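Local structure of Doc8: Type I dockerin repeat domain from family 9 glycoside hydrolase WP_009982745[Ruminococcus flavefaciens] (Ruminococcus flavefaciens FD-1, 5M2S) at residues B[41-44]-B[45-49]; B[80-83]-B[84-88]. The protein probably docks its parent family 9 glycoside hydrolase onto a partner cohesin of the cellulosome, through a type I dockerin domain that binds two calcium ions. All blocks are in the same frame, centred on the assembly; numbering follows the deposited sequence.

Contact 1 (B[41-44]-B[45-49]). With CA (calcium ion), chain G.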
# COMPACT_ATOMS: atom_id res chain seq x y z
N ASP B 41 8.30 -6.11 5.39
CA ASP B 41 8.29 -7.42 6.05
C ASP B 41 7.36 -8.38 5.34
O ASP B 41 7.70 -9.55 5.22
CB ASP B 41 7.95 -7.23 7.53
CG ASP B 41 9.02 -6.46 8.28
OD1 ASP B 41 10.19 -6.94 8.28
OD2 ASP B 41 8.74 -5.39 8.86
N ALA B 42 6.22 -7.92 4.83
CA ALA B 42 5.37 -8.78 4.02
C ALA B 42 6.04 -9.13 2.70
O ALA B 42 5.99 -10.28 2.25
CB ALA B 42 3.99 -8.13 3.80
N VAL B 43 6.74 -8.15 2.09
CA VAL B 43 7.49 -8.41 0.87
C VAL B 43 8.51 -9.54 1.06
O VAL B 43 8.58 -10.47 0.26
CB VAL B 43 8.21 -7.13 0.39
CG1 VAL B 43 9.15 -7.43 -0.76
CG2 VAL B 43 7.19 -6.06 -0.03
N ILE B 44 9.35 -9.45 2.09
CA ILE B 44 10.40 -10.45 2.21
C ILE B 44 9.83 -11.89 2.40
O ILE B 44 10.39 -12.86 1.87
CB ILE B 44 11.47 -10.08 3.25
CG1 ILE B 44 12.75 -10.87 2.97
CG2 ILE B 44 11.00 -10.27 4.68
CD1 ILE B 44 13.88 -10.40 3.86
N ILE B 45 8.75 -12.01 3.14
CA ILE B 45 8.09 -13.28 3.28
C ILE B 45 7.62 -13.78 1.90
O ILE B 45 7.87 -14.93 1.54
CB ILE B 45 6.90 -13.17 4.28
CG1 ILE B 45 7.41 -13.05 5.73
CG2 ILE B 45 5.95 -14.39 4.17
CD1 ILE B 45 6.33 -12.62 6.73
N MET B 46 6.96 -12.91 1.11
CA MET B 46 6.46 -13.35 -0.19
C MET B 46 7.61 -13.74 -1.11
O MET B 46 7.50 -14.71 -1.86
CB MET B 46 5.61 -12.28 -0.87
CG MET B 46 4.32 -11.97 -0.16
SD MET B 46 3.31 -13.42 0.23
CE MET B 46 3.06 -14.06 -1.44
N GLN B 47 8.71 -13.02 -1.03
CA GLN B 47 9.86 -13.32 -1.87
C GLN B 47 10.48 -14.64 -1.49
O GLN B 47 10.83 -15.45 -2.38
CB GLN B 47 10.89 -12.21 -1.76
CG GLN B 47 10.45 -10.90 -2.37
CD GLN B 47 11.53 -9.87 -2.26
OE1 GLN B 47 12.17 -9.77 -1.23
NE2 GLN B 47 11.74 -9.09 -3.33
N SER B 48 10.60 -14.89 -0.18
CA SER B 48 11.16 -16.17 0.27
C SER B 48 10.33 -17.34 -0.23
O SER B 48 10.89 -18.38 -0.62
CB SER B 48 11.26 -16.23 1.79
OG SER B 48 11.69 -17.52 2.22
N LEU B 49 9.00 -17.19 -0.21
CA LEU B 49 8.11 -18.25 -0.66
C LEU B 49 8.11 -18.42 -2.19
O LEU B 49 8.05 -19.55 -2.70
CB LEU B 49 6.70 -17.95 -0.16
CG LEU B 49 6.54 -18.06 1.37
CD1 LEU B 49 5.21 -17.50 1.81
CD2 LEU B 49 6.71 -19.49 1.84
CA CA G . 11.11 -4.94 9.36
O HOH W 1 10.89 -3.40 7.55
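The first calcium-bound helix of the dockerin, helix 39-50, carries this contact, and on one of its faces Val43 and Gln47 lie side by side, one turn apart and pointing the same way. The amide end of Gln47 runs along the valine, its CD 3.7 Å from Val43 CG1. With CG1 anti to the backbone N (chi1 172°), Val43 brings that methyl alongside the glutamine chain, extended beyond CG. Both polar atoms of the amide are hydrogen-bonded to the chain of another protein, OE1 to a polar side chain and NE2 to backbone, so its rotation is set from outside the helix. Gln47 N reaches Val43 O and Ser48 N reaches Ile44 O, both at 2.9 Å, while the bond from Ile45 N to Asp41 O is weak. Ile45 CG1 comes to 3.5 Å from Asp41 O. At the N-terminal side Asp41 clasps the calcium with OD1 and OD2, both at 2.5 Å, and OD2 also accepts from Asp38 N; Asp30, Asn32, Asp34, Ile36 and a water complete the site. A bidentate acid near the start of the exiting helix is the EF-hand pattern, which dockerins keep as an F-hand, a calcium loop plus the following helix.

Contact 2 (B[80-83]-B[84-88]). With CA (calcium ion), chain F.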
# COMPACT_ATOMS: atom_id res chain seq x y z
N ASN B 80 3.95 -22.89 12.94
CA ASN B 80 3.90 -23.54 11.64
C ASN B 80 4.90 -22.97 10.62
O ASN B 80 4.91 -23.40 9.45
CB ASN B 80 2.48 -23.54 11.04
CG ASN B 80 2.12 -22.21 10.42
OD1 ASN B 80 2.68 -21.22 10.80
ND2 ASN B 80 1.19 -22.20 9.47
N GLY B 81 5.74 -22.03 11.04
CA GLY B 81 6.72 -21.46 10.12
C GLY B 81 6.12 -20.46 9.18
O GLY B 81 5.04 -19.91 9.46
N ILE B 82 6.82 -20.19 8.09
CA ILE B 82 6.46 -19.09 7.22
C ILE B 82 5.58 -19.56 6.08
O ILE B 82 5.95 -20.46 5.29
CB ILE B 82 7.71 -18.36 6.69
CG1 ILE B 82 8.49 -17.73 7.85
CG2 ILE B 82 7.31 -17.33 5.64
CD1 ILE B 82 7.76 -16.61 8.59
N THR B 83 4.39 -18.97 6.01
CA THR B 83 3.48 -19.19 4.90
C THR B 83 2.92 -17.86 4.42
O THR B 83 3.15 -16.83 5.05
CB THR B 83 2.30 -20.11 5.27
OG1 THR B 83 1.33 -19.39 6.06
CG2 THR B 83 2.75 -21.33 6.01
N ASN B 84 2.14 -17.90 3.34
CA ASN B 84 1.51 -16.68 2.81
C ASN B 84 0.72 -15.93 3.89
O ASN B 84 0.69 -14.70 3.93
CB ASN B 84 0.58 -16.99 1.63
CG ASN B 84 1.31 -17.31 0.34
OD1 ASN B 84 2.49 -16.96 0.16
ND2 ASN B 84 0.61 -17.96 -0.60
N ALA B 85 0.06 -16.69 4.77
CA ALA B 85 -0.77 -16.10 5.80
C ALA B 85 -0.01 -15.24 6.78
O ALA B 85 -0.59 -14.35 7.41
CB ALA B 85 -1.52 -17.19 6.55
N ASP B 86 1.30 -15.47 6.93
CA ASP B 86 2.13 -14.58 7.78
C ASP B 86 2.24 -13.16 7.18
O ASP B 86 2.15 -12.16 7.90
CB ASP B 86 3.50 -15.22 7.99
CG ASP B 86 3.43 -16.49 8.83
OD1 ASP B 86 2.96 -16.42 9.99
OD2 ASP B 86 3.77 -17.57 8.32
N ALA B 87 2.42 -13.11 5.87
CA ALA B 87 2.44 -11.83 5.14
C ALA B 87 1.11 -11.13 5.26
O ALA B 87 1.05 -9.94 5.56
CB ALA B 87 2.80 -12.03 3.69
N LEU B 88 0.01 -11.87 5.07
CA LEU B 88 -1.32 -11.28 5.20
C LEU B 88 -1.56 -10.74 6.58
O LEU B 88 -2.19 -9.69 6.73
CB LEU B 88 -2.41 -12.30 4.86
CG LEU B 88 -2.38 -12.82 3.42
CD1 LEU B 88 -3.40 -13.93 3.20
CD2 LEU B 88 -2.65 -11.68 2.48
CA CA F . 3.11 -18.92 10.29
O HOH W 2 1.20 -19.22 8.84
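Asn80 and Asp86, six residues apart, meet through a shared calcium ion. Asn80 contributes its side-chain amide, and the next ligand is backbone: Gly81 O binds the metal at 2.3 Å, its carbonyl lying 2.9 Å from Asp86 OD2, two oxygens brought close as adjacent ligands of the ion. Ile82 crosses the aspartate at about a right angle, bringing CD1 to 4.1 Å from Asp86 OD2. Thr83 is the N-cap of helix 84-94 and forms a capping box with Asp86. Its backbone N gives a 2.8 Å bond to Asp86 OD2, close to straight at 166° and using the anti lone pair of that oxygen. Separately, the backbone N of Asp86 donates to Thr83 O at 3.0 Å, from well above the carbonyl plane. The threonine hydroxyl sits between its own N and carbonyl carbon (chi1 75°), which turns OG1 toward the first turn; there it takes a weak bond from Ala85 N and pairs with a calcium-bound water at 2.8 Å. Asp74 and Asn76 supply the remaining metal ligands. Asp86 OD2 thus serves both the metal and the cap, and OD1 binds the same ion, so the carboxylate is fixed from two sides. The calcium and the Thr83 N-H would both be expected to stabilise its negative charge, which is consistent with metal binding and the start of the helix being coupled.

From the N terminus, the chain first wraps the calcium held by residues 30-41, and contact 1 follows as that loop runs into helix 39-50. It then passes through helices 52-55 and 67-72 before the second metal loop, which contact 2 closes at the start of helix 84-94. The two are in series, neither nested nor crossed, yet their centres lie only about 9 Å apart. Ile45 CG2 packs on Ile82 CG2 at 3.6 Å, and Leu49 and Met46 lean on Asn84, so the first helix is tied to both the second loop and its helix. Two calcium loop-helix units thereby pack into one dockerin domain.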